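Local coordinates for protein proline dehydrogenase (Bradyrhizobium japonicum USDA 110, PDB 3HAZ) that probably oxidises proline to glutamate in two steps, joining an FAD-dependent proline dehydrogenase to an NAD-dependent aldehyde dehydrogenase in one chain, at residues P756-I764 / F956-P966. Residues are numbered along the deposited sequence; the frame is centred on the assembly and turned at random.
With NAD (nicotinamide-adenine-dinucleotide), chain D.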
loop_
_atom_site.group_PDB
_atom_site.type_symbol
_atom_site.label_atom_id
_atom_site.label_comp_id
_atom_site.label_asym_id
_atom_site.label_seq_id
_atom_site.Cartn_x
_atom_site.Cartn_y
_atom_site.Cartn_z
ATOM N N PRO A 756 42.274 -14.404 -7.299
ATOM C CA PRO A 756 41.218 -15.040 -8.095
ATOM C C PRO A 756 41.631 -15.225 -9.553
ATOM O O PRO A 756 42.274 -14.349 -10.137
ATOM C CB PRO A 756 40.059 -14.035 -8.014
ATOM C CG PRO A 756 40.415 -13.084 -6.888
ATOM C CD PRO A 756 41.905 -13.049 -6.857
ATOM N N LEU A 757 41.270 -16.363 -10.132
ATOM C CA LEU A 757 41.385 -16.546 -11.571
ATOM C C LEU A 757 39.999 -16.805 -12.145
ATOM O O LEU A 757 39.347 -17.790 -11.799
ATOM C CB LEU A 757 42.328 -17.706 -11.920
ATOM C CG LEU A 757 42.335 -18.171 -13.385
ATOM C CD1 LEU A 757 42.664 -17.023 -14.326
ATOM C CD2 LEU A 757 43.318 -19.321 -13.607
ATOM N N ILE A 758 39.544 -15.906 -13.007
ATOM C CA ILE A 758 38.323 -16.131 -13.766
ATOM C C ILE A 758 38.753 -16.538 -15.157
ATOM O O ILE A 758 39.386 -15.753 -15.866
ATOM C CB ILE A 758 37.471 -14.855 -13.869
ATOM C CG1 ILE A 758 36.992 -14.422 -12.485
ATOM C CG2 ILE A 758 36.285 -15.073 -14.800
ATOM C CD1 ILE A 758 36.335 -13.057 -12.479
ATOM N N ALA A 759 38.427 -17.771 -15.538
ATOM C CA ALA A 759 38.894 -18.312 -16.801
ATOM C C ALA A 759 37.750 -18.955 -17.571
ATOM O O ALA A 759 37.138 -19.928 -17.121
ATOM C CB ALA A 759 40.026 -19.316 -16.573
ATOM N N GLU A 760 37.464 -18.391 -18.736
ATOM C CA GLU A 760 36.413 -18.906 -19.591
ATOM C C GLU A 760 37.098 -19.503 -20.800
ATOM O O GLU A 760 37.856 -18.828 -21.497
ATOM C CB GLU A 760 35.446 -17.787 -19.978
ATOM C CG GLU A 760 34.968 -16.966 -18.776
ATOM C CD GLU A 760 34.151 -17.788 -17.778
ATOM O OE1 GLU A 760 32.992 -18.130 -18.097
ATOM O OE2 GLU A 760 34.665 -18.085 -16.675
ATOM N N THR A 761 36.862 -20.789 -21.020
ATOM C CA THR A 761 37.619 -21.524 -22.015
ATOM C C THR A 761 36.674 -22.221 -23.001
ATOM O O THR A 761 35.490 -21.890 -23.073
ATOM C CB THR A 761 38.623 -22.490 -21.337
ATOM O OG1 THR A 761 37.969 -23.198 -20.278
ATOM C CG2 THR A 761 39.781 -21.698 -20.727
ATOM N N GLY A 762 37.193 -23.168 -23.771
ATOM C CA GLY A 762 36.434 -23.701 -24.888
ATOM C C GLY A 762 35.284 -24.625 -24.529
ATOM O O GLY A 762 34.803 -24.653 -23.394
ATOM N N GLY A 763 34.830 -25.378 -25.525
ATOM C CA GLY A 763 33.846 -26.417 -25.313
ATOM C C GLY A 763 33.787 -27.348 -26.510
ATOM O O GLY A 763 34.272 -27.021 -27.589
ATOM N N ILE A 764 33.217 -28.526 -26.298
ATOM C CA ILE A 764 32.800 -29.391 -27.391
ATOM C C ILE A 764 31.282 -29.438 -27.279
ATOM O O ILE A 764 30.709 -30.313 -26.627
ATOM C CB ILE A 764 33.457 -30.788 -27.299
ATOM C CG1 ILE A 764 34.982 -30.632 -27.220
ATOM C CG2 ILE A 764 33.055 -31.658 -28.491
ATOM C CD1 ILE A 764 35.760 -31.937 -27.130
ATOM N N PHE A 956 26.443 -15.834 -19.501
ATOM C CA PHE A 956 27.131 -16.801 -20.325
ATOM C C PHE A 956 28.416 -17.312 -19.678
ATOM O O PHE A 956 29.192 -16.538 -19.126
ATOM C CB PHE A 956 27.425 -16.193 -21.698
ATOM C CG PHE A 956 28.102 -17.147 -22.634
ATOM C CD1 PHE A 956 27.357 -18.028 -23.402
ATOM C CD2 PHE A 956 29.485 -17.177 -22.735
ATOM C CE1 PHE A 956 27.975 -18.923 -24.258
ATOM C CE2 PHE A 956 30.112 -18.068 -23.597
ATOM C CZ PHE A 956 29.355 -18.939 -24.359
ATOM N N GLY A 957 28.638 -18.619 -19.761
ATOM C CA GLY A 957 29.839 -19.221 -19.214
ATOM C C GLY A 957 29.589 -20.630 -18.717
ATOM O O GLY A 957 28.505 -20.947 -18.222
ATOM N N GLY A 958 30.601 -21.477 -18.834
ATOM C CA GLY A 958 30.425 -22.886 -18.549
ATOM C C GLY A 958 31.261 -23.363 -17.387
ATOM O O GLY A 958 31.885 -22.568 -16.696
ATOM N N ASN A 959 31.269 -24.673 -17.176
ATOM C CA ASN A 959 32.036 -25.268 -16.092
ATOM C C ASN A 959 32.836 -26.456 -16.594
ATOM O O ASN A 959 32.987 -26.644 -17.806
ATOM C CB ASN A 959 31.107 -25.671 -14.951
ATOM C CG ASN A 959 29.745 -26.106 -15.447
ATOM O OD1 ASN A 959 28.738 -25.434 -15.208
ATOM N ND2 ASN A 959 29.709 -27.224 -16.166
ATOM N N GLY A 960 33.354 -27.258 -15.672
ATOM C CA GLY A 960 34.282 -28.306 -16.046
ATOM C C GLY A 960 35.428 -27.670 -16.806
ATOM O O GLY A 960 35.917 -26.611 -16.410
ATOM N N LEU A 961 35.840 -28.295 -17.907
ATOM C CA LEU A 961 36.935 -27.780 -18.727
ATOM C C LEU A 961 36.564 -26.499 -19.481
ATOM O O LEU A 961 37.409 -25.900 -20.147
ATOM C CB LEU A 961 37.409 -28.850 -19.728
ATOM C CG LEU A 961 37.908 -30.188 -19.176
ATOM C CD1 LEU A 961 38.342 -31.143 -20.314
ATOM C CD2 LEU A 961 39.048 -29.977 -18.197
ATOM N N SER A 962 35.307 -26.079 -19.375
ATOM C CA SER A 962 34.841 -24.892 -20.091
ATOM C C SER A 962 34.932 -23.561 -19.321
ATOM O O SER A 962 34.721 -22.495 -19.899
ATOM C CB SER A 962 33.406 -25.106 -20.580
ATOM O OG SER A 962 33.372 -26.102 -21.585
ATOM N N GLY A 963 35.227 -23.608 -18.028
ATOM C CA GLY A 963 35.357 -22.368 -17.274
ATOM C C GLY A 963 35.257 -22.489 -15.770
ATOM O O GLY A 963 34.911 -23.546 -15.248
ATOM N N THR A 964 35.568 -21.394 -15.074
ATOM C CA THR A 964 35.540 -21.369 -13.619
ATOM C C THR A 964 34.265 -20.727 -13.089
ATOM O O THR A 964 33.843 -21.021 -11.980
ATOM C CB THR A 964 36.741 -20.554 -13.030
ATOM O OG1 THR A 964 36.779 -19.245 -13.620
ATOM C CG2 THR A 964 38.067 -21.257 -13.277
ATOM N N GLY A 965 33.651 -19.858 -13.886
ATOM C CA GLY A 965 32.656 -18.936 -13.363
ATOM C C GLY A 965 33.383 -17.788 -12.671
ATOM O O GLY A 965 34.605 -17.828 -12.546
ATOM N N PRO A 966 32.646 -16.747 -12.249
ATOM C CA PRO A 966 31.202 -16.619 -12.458
ATOM C C PRO A 966 30.903 -16.286 -13.919
ATOM O O PRO A 966 31.820 -16.018 -14.700
ATOM C CB PRO A 966 30.808 -15.430 -11.566
ATOM C CG PRO A 966 32.091 -14.880 -11.000
ATOM C CD PRO A 966 33.235 -15.508 -11.716
HETATM P PA NAD D . 44.392 -18.624 -26.564
HETATM O O1A NAD D . 44.528 -19.635 -25.279
HETATM O O2A NAD D . 45.155 -19.161 -27.703
HETATM O O5B NAD D . 45.013 -17.145 -26.103
HETATM C C5B NAD D . 44.116 -16.090 -25.782
HETATM C C4B NAD D . 44.823 -14.969 -25.005
HETATM O O4B NAD D . 45.779 -15.426 -23.973
HETATM C C3B NAD D . 45.724 -14.004 -25.880
HETATM O O3B NAD D . 45.587 -12.622 -25.758
HETATM C C2B NAD D . 47.092 -14.665 -25.740
HETATM O O2B NAD D . 48.227 -14.066 -26.325
HETATM C C1B NAD D . 47.086 -14.964 -24.304
HETATM N N9A NAD D . 48.085 -15.988 -23.961
HETATM C C8A NAD D . 48.583 -16.959 -24.768
HETATM N N7A NAD D . 49.517 -17.723 -24.008
HETATM C C5A NAD D . 49.567 -17.178 -22.704
HETATM C C6A NAD D . 50.300 -17.528 -21.575
HETATM N N6A NAD D . 51.218 -18.653 -21.633
HETATM N N1A NAD D . 50.155 -16.823 -20.424
HETATM C C2A NAD D . 49.278 -15.753 -20.374
HETATM N N3A NAD D . 48.556 -15.406 -21.484
HETATM C C4A NAD D . 48.703 -16.122 -22.653
HETATM O O3 NAD D . 42.780 -18.392 -26.966
HETATM P PN NAD D . 42.385 -17.741 -28.455
HETATM O O1N NAD D . 43.179 -18.590 -29.648
HETATM O O2N NAD D . 42.765 -16.328 -28.498
HETATM O O5D NAD D . 40.740 -17.865 -28.709
HETATM C C5D NAD D . 40.157 -19.139 -28.945
HETATM C C4D NAD D . 39.744 -19.857 -27.642
HETATM O O4D NAD D . 39.135 -19.006 -26.577
HETATM C C3D NAD D . 38.811 -21.142 -27.691
HETATM O O3D NAD D . 39.276 -22.353 -27.145
HETATM C C2D NAD D . 37.494 -20.538 -27.157
HETATM O O2D NAD D . 36.342 -21.337 -26.970
HETATM C C1D NAD D . 37.992 -19.668 -26.076
HETATM N N1N NAD D . 36.956 -18.671 -25.774
HETATM C C2N NAD D . 36.030 -18.932 -24.747
HETATM C C3N NAD D . 34.987 -17.954 -24.453
HETATM C C7N NAD D . 33.981 -18.234 -23.323
HETATM O O7N NAD D . 33.278 -17.365 -22.947
HETATM N N7N NAD D . 33.996 -19.509 -22.635
HETATM C C4N NAD D . 34.904 -16.698 -25.240
HETATM C C5N NAD D . 35.826 -16.440 -26.257
HETATM C C6N NAD D . 36.887 -17.428 -26.556
HETATM O O HOH W 1 31.605 -19.625 -16.424
HETATM O O HOH W 2 33.196 -19.967 -19.792
#
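Thr964 and Ala759 are hydrogen-bonded where strand 757-760, in the Rossmann-type NAD-binding sheet of the aldehyde dehydrogenase fold, meets the glycine-rich loop 956-966. Bonding is reciprocal: Ala759 N points almost straight (172°) at Thr964 OG1, 2.9 Å away, and Thr964 N returns a bond to Ala759 O. Thr964 OG1, set between its backbone N and carbonyl carbon (chi1 53°), donates in turn to Gly965 O at 2.8 Å, in the carbonyl plane. A valine here would probably leave Ala759 N without its acceptor and Gly965 O without its donor. Farther along, Thr761 N bonds Ser962 O from above the carbonyl plane, while Thr761 OG1 donates a hydrogen bond to Leu961 O (2.8 Å). Apolar contact is slight: the Ile758 side chain crosses the Pro966 ring at about a right angle, CG1 4.0 Å from CD. Glu760, predicted to be catalytic, bends at chi2 (-64°) so that its carboxylate comes back towards the loop, where Gly965 N makes a weak bond to OE2 and two waters donate to OE1. One water also accepts from the nicotinamide amide of NAD, whose N7N donates to Thr761 O at 2.8 Å. Phe956 meets the amide oxygen O7N edge-on, CE2 3.3 Å away.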